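Local structure of Dye type peroxidase A (Streptomyces lividans 1326, 6GZW) at residues 223-228 with 306-311; 229-234 with 313-318; 12-17 with 362-367. The protein is a haem-containing dye-decolourising peroxidase that probably uses hydrogen peroxide to oxidise dyes and other substrates through its haem iron. One frame throughout, in Å; residues are numbered along the deposited sequence.

Contact 1: residues 223-228 with 306-311; sequences VRRIRM and YHDGFD. With HEM (protoporphyrin IX containing Fe), chain C.
The Arg225 guanidinium lies tilted over one face of the Tyr306 ring in a cation-pi contact, its CZ 3.9 Å from the ring centroid. The two planes are 31° apart, and the overlap is offset toward the CE1 side of the ring. Beyond the ring the same guanidinium reaches Asp308, where NH2 gives OD2 a nearly straight hydrogen bond of 2.9 Å (174°) within a salt bridge. NH2 approaches OD2 on the anti side, 20° out of the carboxylate plane, and OD2 lies almost in the guanidinium plane. With CG anti to the backbone N and the chain extended as far as NE, Arg225 spans the gap between strands 219-228 and 300-310, whose axes here come to 9.0 Å at their closest.

Two waters join this shell. One accepts from Arg225 NE and hydrogen-bonds to Tyr306 OH at 2.7 Å; the other accepts from Arg225 NH1 and donates to Asp308 OD2, giving that oxygen a second partner. Asp317, on the strand lying between, also forms a salt bridge to Arg225 NH2, so two carboxylates probably balance the buried cation. The phenol oxygen ends against the backbone of the first strand, 3.1 Å from Arg227 CA, whereas the Arg227 side chain leads away to a salt bridge with Glu353.

Ile226 points away from Tyr306, placing its CG2 3.7 Å from the haem vinyl carbon CBB, and Met228 CE packs against the haem methyl CMB. One strand thus carries the Arg225 interactions on one side and haem-pocket residues on the other, an arrangement belonging to the C-terminal ferredoxin-like half of the dye-decolourising peroxidase fold, in which haem lies against the antiparallel sheet.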
loop_
_atom_site.group_PDB
_atom_site.type_symbol
_atom_site.label_atom_id
_atom_site.label_comp_id
_atom_site.label_asym_id
_atom_site.label_seq_id
_atom_site.Cartn_x
_atom_site.Cartn_y
_atom_site.Cartn_z
ATOM N N VAL A 223 10.724 10.629 13.084
ATOM C CA VAL A 223 10.380 9.511 12.203
ATOM C C VAL A 223 11.493 8.491 12.357
ATOM O O VAL A 223 12.678 8.855 12.279
ATOM C CB VAL A 223 10.335 9.989 10.746
ATOM C CG1 VAL A 223 10.062 8.841 9.783
ATOM C CG2 VAL A 223 9.312 11.089 10.592
ATOM N N ARG A 224 11.121 7.224 12.547
ATOM C CA ARG A 224 12.083 6.107 12.514
ATOM C C ARG A 224 11.539 5.007 11.648
ATOM O O ARG A 224 10.404 4.557 11.858
ATOM C CB ARG A 224 12.350 5.545 13.930
ATOM C CG ARG A 224 12.764 6.611 14.949
ATOM C CD ARG A 224 14.172 7.137 14.736
ATOM N NE ARG A 224 15.168 6.185 15.225
ATOM C CZ ARG A 224 16.420 6.491 15.562
ATOM N NH1 ARG A 224 16.903 7.732 15.395
ATOM N NH2 ARG A 224 17.218 5.527 16.053
ATOM N N ARG A 225 12.332 4.579 10.664
ATOM C CA ARG A 225 11.997 3.429 9.852
ATOM C C ARG A 225 12.560 2.245 10.641
ATOM O O ARG A 225 13.763 2.020 10.622
ATOM C CB ARG A 225 12.626 3.506 8.453
ATOM C CG ARG A 225 12.245 2.334 7.542
ATOM C CD ARG A 225 13.105 2.319 6.290
ATOM N NE ARG A 225 12.772 1.215 5.389
ATOM C CZ ARG A 225 11.714 1.198 4.571
ATOM N NH1 ARG A 225 10.849 2.204 4.559
ATOM N NH2 ARG A 225 11.499 0.159 3.778
ATOM N N ILE A 226 11.673 1.479 11.290
ATOM C CA ILE A 226 12.115 0.400 12.155
ATOM C C ILE A 226 11.715 -0.917 11.512
ATOM O O ILE A 226 10.532 -1.250 11.446
ATOM C CB ILE A 226 11.505 0.513 13.563
ATOM C CG1 ILE A 226 11.726 1.911 14.137
ATOM C CG2 ILE A 226 12.115 -0.538 14.473
ATOM C CD1 ILE A 226 11.093 2.106 15.496
ATOM N N ARG A 227 12.711 -1.670 11.030
ATOM C CA ARG A 227 12.448 -2.952 10.452
ATOM C C ARG A 227 12.132 -3.924 11.550
ATOM O O ARG A 227 12.749 -3.897 12.613
ATOM C CB ARG A 227 13.649 -3.459 9.646
ATOM C CG ARG A 227 13.413 -4.824 9.000
ATOM C CD ARG A 227 14.323 -5.053 7.812
ATOM N NE ARG A 227 15.734 -5.191 8.192
ATOM C CZ ARG A 227 16.317 -6.329 8.536
ATOM N NH1 ARG A 227 15.637 -7.464 8.623
ATOM N NH2 ARG A 227 17.617 -6.329 8.806
ATOM N N MET A 228 11.120 -4.731 11.342
ATOM C CA MET A 228 10.837 -5.800 12.276
ATOM C C MET A 228 11.544 -7.062 11.824
ATOM O O MET A 228 11.401 -7.475 10.709
ATOM C CB MET A 228 9.344 -6.041 12.404
ATOM C CG MET A 228 8.600 -4.910 13.095
ATOM S SD MET A 228 6.828 -5.024 12.805
ATOM C CE MET A 228 6.273 -3.989 14.145
ATOM N N TYR A 306 4.852 -0.806 7.246
ATOM C CA TYR A 306 5.412 -0.897 5.890
ATOM C C TYR A 306 5.823 -2.294 5.537
ATOM O O TYR A 306 6.139 -3.138 6.404
ATOM C CB TYR A 306 6.562 0.099 5.670
ATOM C CG TYR A 306 7.904 -0.252 6.330
ATOM C CD1 TYR A 306 8.873 -1.002 5.668
ATOM C CD2 TYR A 306 8.210 0.189 7.609
ATOM C CE1 TYR A 306 10.099 -1.316 6.256
ATOM C CE2 TYR A 306 9.447 -0.118 8.205
ATOM C CZ TYR A 306 10.391 -0.833 7.526
ATOM O OH TYR A 306 11.611 -1.119 8.116
ATOM N N HIS A 307 5.771 -2.541 4.250
ATOM C CA HIS A 307 6.315 -3.729 3.629
ATOM C C HIS A 307 6.706 -3.400 2.200
ATOM O O HIS A 307 5.839 -3.077 1.400
ATOM C CB HIS A 307 5.316 -4.837 3.620
ATOM C CG HIS A 307 5.778 -5.997 2.807
ATOM N ND1 HIS A 307 6.853 -6.773 3.180
ATOM C CD2 HIS A 307 5.369 -6.457 1.599
ATOM C CE1 HIS A 307 7.066 -7.684 2.248
ATOM N NE2 HIS A 307 6.182 -7.513 1.281
ATOM N N ASP A 308 8.002 -3.455 1.903
ATOM C CA ASP A 308 8.515 -3.083 0.587
ATOM C C ASP A 308 9.020 -4.249 -0.238
ATOM O O ASP A 308 9.539 -4.060 -1.345
ATOM C CB ASP A 308 9.541 -1.982 0.751
ATOM C CG ASP A 308 8.885 -0.655 1.074
ATOM O OD1 ASP A 308 8.056 -0.154 0.278
ATOM O OD2 ASP A 308 9.204 -0.060 2.093
ATOM N N GLY A 309 8.780 -5.456 0.234
ATOM C CA GLY A 309 9.155 -6.643 -0.542
ATOM C C GLY A 309 10.175 -7.422 0.234
ATOM O O GLY A 309 10.347 -7.241 1.474
ATOM N N PHE A 310 10.840 -8.326 -0.473
ATOM C CA PHE A 310 11.790 -9.260 0.091
ATOM C C PHE A 310 13.149 -9.071 -0.572
ATOM O O PHE A 310 13.214 -8.831 -1.785
ATOM C CB PHE A 310 11.300 -10.677 -0.170
ATOM C CG PHE A 310 10.084 -11.063 0.650
ATOM C CD1 PHE A 310 8.785 -10.753 0.203
ATOM C CD2 PHE A 310 10.231 -11.706 1.884
ATOM C CE1 PHE A 310 7.672 -11.126 0.945
ATOM C CE2 PHE A 310 9.108 -12.049 2.632
ATOM C CZ PHE A 310 7.838 -11.761 2.162
ATOM N N ASP A 311 14.228 -9.202 0.208
ATOM C CA ASP A 311 15.563 -9.161 -0.374
ATOM C C ASP A 311 15.860 -10.488 -1.086
ATOM O O ASP A 311 15.071 -11.440 -1.024
ATOM C CB ASP A 311 16.666 -8.697 0.636
ATOM C CG ASP A 311 17.051 -9.725 1.675
ATOM O OD1 ASP A 311 16.661 -10.882 1.598
ATOM O OD2 ASP A 311 17.834 -9.342 2.596
HETATM C CHA HEM C . 3.831 1.203 23.730
HETATM C CHB HEM C . 5.222 -1.730 20.138
HETATM C CHC HEM C . 8.900 1.295 19.181
HETATM C CHD HEM C . 7.501 4.200 22.752
HETATM C C1A HEM C . 3.889 0.153 22.850
HETATM C C2A HEM C . 3.009 -0.969 22.874
HETATM C C3A HEM C . 3.412 -1.783 21.866
HETATM C C4A HEM C . 4.540 -1.173 21.224
HETATM C CMA HEM C . 2.799 -3.093 21.433
HETATM C CAA HEM C . 1.859 -1.225 23.839
HETATM C CBA HEM C . 0.489 -0.700 23.438
HETATM C CGA HEM C . 0.443 0.791 23.465
HETATM O O1A HEM C . 0.244 1.444 24.525
HETATM O O2A HEM C . 0.632 1.437 22.394
HETATM C C1B HEM C . 6.349 -1.135 19.543
HETATM C C2B HEM C . 7.019 -1.656 18.398
HETATM C C3B HEM C . 8.063 -0.835 18.104
HETATM C C4B HEM C . 8.005 0.254 19.126
HETATM C CMB HEM C . 6.661 -2.922 17.681
HETATM C CAB HEM C . 9.011 -0.876 16.971
HETATM C CBB HEM C . 8.750 -1.433 15.801
HETATM C C1C HEM C . 8.882 2.328 20.091
HETATM C C2C HEM C . 9.822 3.391 20.124
HETATM C C3C HEM C . 9.429 4.217 21.163
HETATM C C4C HEM C . 8.225 3.656 21.724
HETATM C CMC HEM C . 11.025 3.582 19.252
HETATM C CAC HEM C . 10.069 5.440 21.702
HETATM C CBC HEM C . 11.357 5.804 21.597
HETATM C C1D HEM C . 6.334 3.596 23.237
HETATM C C2D HEM C . 5.555 4.260 24.298
HETATM C C3D HEM C . 4.531 3.433 24.583
HETATM C C4D HEM C . 4.707 2.264 23.673
HETATM C CMD HEM C . 5.825 5.626 24.924
HETATM C CAD HEM C . 3.451 3.681 25.623
HETATM C CBD HEM C . 3.895 3.268 27.030
HETATM C CGD HEM C . 2.831 3.594 28.033
HETATM O O1D HEM C . 1.988 2.720 28.380
HETATM O O2D HEM C . 2.778 4.750 28.500
HETATM N NA HEM C . 4.884 -0.026 21.901
HETATM N NB HEM C . 6.985 -0.028 19.944
HETATM N NC HEM C . 7.971 2.463 21.085
HETATM N ND HEM C . 5.856 2.371 22.955
HETATM FE FE HEM C . 6.415 1.195 21.524
HETATM O O HOH W 1 13.714 -1.428 6.394
HETATM O O HOH W 2 8.292 2.182 3.244
HETATM O O HOH W 3 5.333 2.213 20.210
#

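Contact 2: residues 229-234 with 313-318; sequences LLDDWE and DGVPDA
Leu230 and Pro316 face each other where a short helical turn lies beside the start of a strand, their CA atoms 7.6 Å apart; next to them, Asp231 CA and Val315 CA are 7.4 Å apart. Leu229 occupies the N-cap position, and its carbonyl accepts from Trp233 N to hold the turn. On the other segment Asp317 centres an inverse gamma turn, closed by a weak bond from Ala318 N to Pro316 O.

Leu230 directs CD1 into the angle between the proline and the alanine, touching Pro316 CG and Ala318 CB at 4.3 Å each. This packing joins helix 230-233, which directly follows strand 219-228, to the head of neighbouring strand 316-326 at one end of the antiparallel sheet, in the C-terminal, ferredoxin-like half of the peroxidase fold.

Asp231 holds CG anti to its carbonyl carbon (chi1 -73°), which sets the carboxylate beside the proline ring, with OD1 4.0 Å from Pro316 CD; OD2 approaches Val315 CG2. A water bridges the segments by donating to Asp231 OD1 at 2.6 Å and to Gly314 O at 2.7 Å. The same OD1 forms a salt bridge with Arg143 of the second subunit, whose side chain also packs on Leu230 and Pro316.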
loop_
_atom_site.group_PDB
_atom_site.type_symbol
_atom_site.label_atom_id
_atom_site.label_comp_id
_atom_site.label_asym_id
_atom_site.label_seq_id
_atom_site.Cartn_x
_atom_site.Cartn_y
_atom_site.Cartn_z
ATOM N N LEU A 229 12.276 -7.708 12.726
ATOM C CA LEU A 229 12.982 -8.947 12.413
ATOM C C LEU A 229 11.977 -10.080 12.569
ATOM O O LEU A 229 12.072 -10.922 13.459
ATOM C CB LEU A 229 14.211 -9.136 13.341
ATOM C CG LEU A 229 15.245 -8.002 13.253
ATOM C CD1 LEU A 229 16.481 -8.339 14.069
ATOM C CD2 LEU A 229 15.652 -7.664 11.837
ATOM N N LEU A 230 11.068 -10.140 11.598
ATOM C CA LEU A 230 9.940 -11.056 11.660
ATOM C C LEU A 230 10.362 -12.528 11.616
ATOM O O LEU A 230 9.715 -13.392 12.230
ATOM C CB LEU A 230 8.959 -10.749 10.520
ATOM C CG LEU A 230 8.256 -9.392 10.575
ATOM C CD1 LEU A 230 7.377 -9.240 9.358
ATOM C CD2 LEU A 230 7.426 -9.217 11.855
ATOM N N ASP A 231 11.467 -12.813 10.910
ATOM C CA ASP A 231 11.976 -14.200 10.826
ATOM C C ASP A 231 12.333 -14.704 12.226
ATOM O O ASP A 231 12.071 -15.855 12.547
ATOM C CB ASP A 231 13.190 -14.318 9.885
ATOM C CG ASP A 231 12.827 -14.200 8.410
ATOM O OD1 ASP A 231 11.635 -14.307 8.067
ATOM O OD2 ASP A 231 13.749 -13.997 7.585
ATOM N N ASP A 232 12.914 -13.848 13.069
ATOM C CA ASP A 232 13.231 -14.261 14.438
ATOM C C ASP A 232 12.019 -14.132 15.335
ATOM O O ASP A 232 11.771 -14.987 16.177
ATOM C CB ASP A 232 14.361 -13.404 15.021
ATOM C CG ASP A 232 15.645 -13.497 14.225
ATOM O OD1 ASP A 232 15.998 -14.575 13.718
ATOM O OD2 ASP A 232 16.285 -12.454 14.077
ATOM N N TRP A 233 11.269 -13.038 15.191
ATOM C CA TRP A 233 10.092 -12.792 16.055
ATOM C C TRP A 233 9.070 -13.928 15.997
ATOM O O TRP A 233 8.513 -14.351 17.008
ATOM C CB TRP A 233 9.430 -11.466 15.641
ATOM C CG TRP A 233 8.161 -11.163 16.339
ATOM C CD1 TRP A 233 6.896 -11.214 15.824
ATOM C CD2 TRP A 233 8.024 -10.733 17.701
ATOM N NE1 TRP A 233 5.975 -10.837 16.773
ATOM C CE2 TRP A 233 6.628 -10.545 17.940
ATOM C CE3 TRP A 233 8.928 -10.471 18.730
ATOM C CZ2 TRP A 233 6.121 -10.141 19.178
ATOM C CZ3 TRP A 233 8.393 -10.055 20.008
ATOM C CH2 TRP A 233 7.018 -9.891 20.189
ATOM N N GLU A 234 8.816 -14.405 14.787
ATOM C CA GLU A 234 7.766 -15.412 14.559
ATOM C C GLU A 234 8.212 -16.814 14.894
ATOM O O GLU A 234 7.428 -17.742 14.782
ATOM C CB GLU A 234 7.232 -15.280 13.124
ATOM C CG GLU A 234 6.547 -13.928 12.969
ATOM C CD GLU A 234 6.207 -13.512 11.560
ATOM O OE1 GLU A 234 6.484 -14.260 10.608
ATOM O OE2 GLU A 234 5.643 -12.393 11.405
ATOM N N ASP A 313 17.683 -12.813 -0.342
ATOM C CA ASP A 313 17.742 -13.940 0.571
ATOM C C ASP A 313 16.416 -14.299 1.259
ATOM O O ASP A 313 16.394 -15.167 2.119
ATOM C CB ASP A 313 18.843 -13.667 1.622
ATOM C CG ASP A 313 20.201 -13.356 0.975
ATOM O OD1 ASP A 313 20.585 -14.110 0.037
ATOM O OD2 ASP A 313 20.845 -12.350 1.349
ATOM N N GLY A 314 15.302 -13.661 0.887
ATOM C CA GLY A 314 13.994 -13.978 1.503
ATOM C C GLY A 314 13.618 -13.222 2.767
ATOM O O GLY A 314 12.649 -13.581 3.426
ATOM N N VAL A 315 14.346 -12.155 3.097
ATOM C CA VAL A 315 14.102 -11.413 4.334
ATOM C C VAL A 315 13.121 -10.300 4.005
ATOM O O VAL A 315 13.360 -9.528 3.061
ATOM C CB VAL A 315 15.402 -10.811 4.919
ATOM C CG1 VAL A 315 15.108 -10.074 6.216
ATOM C CG2 VAL A 315 16.411 -11.923 5.180
ATOM N N PRO A 316 12.034 -10.181 4.776
ATOM C CA PRO A 316 11.085 -9.109 4.415
ATOM C C PRO A 316 11.561 -7.739 4.841
ATOM O O PRO A 316 11.975 -7.537 5.990
ATOM C CB PRO A 316 9.808 -9.504 5.159
ATOM C CG PRO A 316 10.283 -10.288 6.339
ATOM C CD PRO A 316 11.511 -11.023 5.872
ATOM N N ASP A 317 11.480 -6.785 3.927
ATOM C CA ASP A 317 11.735 -5.381 4.268
ATOM C C ASP A 317 10.438 -4.777 4.776
ATOM O O ASP A 317 9.744 -4.041 4.073
ATOM C CB ASP A 317 12.291 -4.611 3.072
ATOM C CG ASP A 317 12.754 -3.224 3.458
ATOM O OD1 ASP A 317 12.931 -2.975 4.662
ATOM O OD2 ASP A 317 12.934 -2.394 2.582
ATOM N N ALA A 318 10.122 -5.106 6.035
ATOM C CA ALA A 318 8.805 -4.830 6.612
ATOM C C ALA A 318 8.979 -4.375 8.035
ATOM O O ALA A 318 9.914 -4.787 8.718
ATOM C CB ALA A 318 7.930 -6.049 6.569
HETATM O O HOH W 4 11.298 -14.721 5.501
#

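Contact 3: residues 12-17 with 362-367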
loop_
_atom_site.group_PDB
_atom_site.type_symbol
_atom_site.label_atom_id
_atom_site.label_comp_id
_atom_site.label_asym_id
_atom_site.label_seq_id
_atom_site.Cartn_x
_atom_site.Cartn_y
_atom_site.Cartn_z
ATOM N N ALA A 12 -10.890 15.986 6.835
ATOM C CA ALA A 12 -10.088 16.632 7.871
ATOM C C ALA A 12 -9.905 18.120 7.558
ATOM O O ALA A 12 -9.875 18.542 6.403
ATOM C CB ALA A 12 -8.726 15.957 8.003
ATOM N N MET A 13 -9.761 18.905 8.616
ATOM C CA MET A 13 -9.540 20.335 8.468
ATOM C C MET A 13 -8.080 20.652 8.208
ATOM O O MET A 13 -7.188 20.146 8.898
ATOM C CB MET A 13 -10.011 21.087 9.711
ATOM C CG MET A 13 -11.524 21.125 9.870
ATOM S SD MET A 13 -12.027 22.179 11.262
ATOM C CE MET A 13 -11.594 23.824 10.684
ATOM N N PHE A 14 -7.838 21.521 7.223
ATOM C CA PHE A 14 -6.515 22.013 6.923
ATOM C C PHE A 14 -6.202 23.217 7.799
ATOM O O PHE A 14 -5.149 23.278 8.449
ATOM C CB PHE A 14 -6.397 22.433 5.433
ATOM C CG PHE A 14 -5.127 23.149 5.113
ATOM C CD1 PHE A 14 -3.893 22.512 5.238
ATOM C CD2 PHE A 14 -5.142 24.504 4.704
ATOM C CE1 PHE A 14 -2.706 23.188 4.971
ATOM C CE2 PHE A 14 -3.955 25.170 4.428
ATOM C CZ PHE A 14 -2.741 24.522 4.559
ATOM N N HIS A 15 -7.108 24.202 7.777
ATOM C CA HIS A 15 -6.889 25.422 8.559
ATOM C C HIS A 15 -7.173 25.147 10.038
ATOM O O HIS A 15 -8.137 24.464 10.370
ATOM C CB HIS A 15 -7.768 26.582 8.078
ATOM C CG HIS A 15 -7.368 27.143 6.754
ATOM N ND1 HIS A 15 -8.227 27.177 5.677
ATOM C CD2 HIS A 15 -6.214 27.712 6.331
ATOM C CE1 HIS A 15 -7.617 27.730 4.646
ATOM N NE2 HIS A 15 -6.398 28.070 5.017
ATOM N N GLY A 16 -6.337 25.708 10.908
ATOM C CA GLY A 16 -6.486 25.541 12.363
ATOM C C GLY A 16 -5.255 25.966 13.165
ATOM O O GLY A 16 -4.217 26.337 12.624
ATOM N N LYS A 17 -5.389 25.924 14.486
ATOM C CA LYS A 17 -4.282 26.253 15.377
ATOM C C LYS A 17 -3.089 25.293 15.167
ATOM O O LYS A 17 -1.939 25.728 15.122
ATOM C CB LYS A 17 -4.777 26.221 16.828
ATOM C CG LYS A 17 -3.736 26.522 17.886
ATOM C CD LYS A 17 -4.380 26.334 19.257
ATOM C CE LYS A 17 -3.533 26.873 20.392
ATOM N NZ LYS A 17 -4.300 26.799 21.681
ATOM N N GLY A 362 2.852 25.515 13.643
ATOM C CA GLY A 362 1.397 25.577 13.769
ATOM C C GLY A 362 0.641 25.516 12.454
ATOM O O GLY A 362 1.229 25.665 11.381
ATOM N N GLY A 363 -0.662 25.311 12.533
ATOM C CA GLY A 363 -1.468 25.219 11.323
ATOM C C GLY A 363 -1.586 26.569 10.650
ATOM O O GLY A 363 -1.382 27.620 11.273
ATOM N N ALA A 364 -1.899 26.532 9.371
ATOM C CA ALA A 364 -2.180 27.758 8.612
ATOM C C ALA A 364 -3.538 28.350 8.994
ATOM O O ALA A 364 -4.548 27.660 8.941
ATOM C CB ALA A 364 -2.187 27.419 7.139
ATOM N N ALA A 365 -3.568 29.630 9.363
ATOM C CA ALA A 365 -4.843 30.346 9.470
ATOM C C ALA A 365 -5.378 30.586 8.054
ATOM O O ALA A 365 -4.615 30.538 7.074
ATOM C CB ALA A 365 -4.667 31.677 10.207
ATOM N N GLU A 366 -6.680 30.832 7.947
ATOM C CA GLU A 366 -7.261 31.325 6.688
ATOM C C GLU A 366 -6.451 32.528 6.162
ATOM O O GLU A 366 -6.083 33.415 6.922
ATOM C CB GLU A 366 -8.743 31.698 6.866
ATOM C CG GLU A 366 -9.493 32.027 5.578
ATOM C CD GLU A 366 -9.553 30.857 4.610
ATOM O OE1 GLU A 366 -8.563 30.623 3.886
ATOM O OE2 GLU A 366 -10.596 30.179 4.561
ATOM N N GLY A 367 -6.128 32.514 4.872
ATOM C CA GLY A 367 -5.272 33.539 4.265
ATOM C C GLY A 367 -3.770 33.411 4.485
ATOM O O GLY A 367 -3.021 34.330 4.141
HETATM O O HOH W 5 -2.333 23.708 8.476
#
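His15 lies between Phe14 CD2, over the centre of one ring face, and Glu366 CA, over the opposite face, 3.9 Å from the imidazole centroid in a CH-pi contact. Placing CG anti to the carbonyl carbon (chi1 -71°) swings the His15 ring to the 362-367 side, and chi2 (122°) turns its CD2 edge to Ala364 O, 3.1 Å away near the ring plane. Glu366 bends at chi2 and folds back over the same face, OE1 above the rim at His15 CE1, 3.1 Å away, the carboxylate and ring planes 62° apart. That oxygen uses its anti lone pair to accept from Gly367 N. With an alanine in place of His15, Glu366 CA and Phe14 would probably lose the ring between them, and a gap would open beside the Ala364 carbonyl.

Phe14 reaches Ala364 CB with CZ at 3.9 Å. Gly16 N donates to Ala364 O at 3.3 Å and Gly363 N to Lys17 O at 2.9 Å, while a water links Phe14 O to Ala364 N. Gly363 CA lies 3.2 Å from Gly16 O, leaving little room for a CB. These bonds fix the backbone path while the imidazole fills the space between Phe14 and Glu366, consistent with a join depending on shape more than charge.

Contacts 1 and 2 form one continuous region, their centres about 10 Å apart: strand 316-326 lies between the two strands of contact 1 and begins in contact 2, and helix 230-233 continues directly from strand 219-228. Both touch the second subunit. Contact 1 is buried and relies on charge, an aromatic face and bound water, with haem across strand 219-228; contact 2, partly buried, combines loose apolar packing with an aspartate turned to the partner subunit. Contact 3 is a surface contact on the opposite side of the chain's centre, about 32 Å from contact 1 between centres. It joins loops by backbone hydrogen bonds and a sandwiched imidazole, and along the chain encloses the other two.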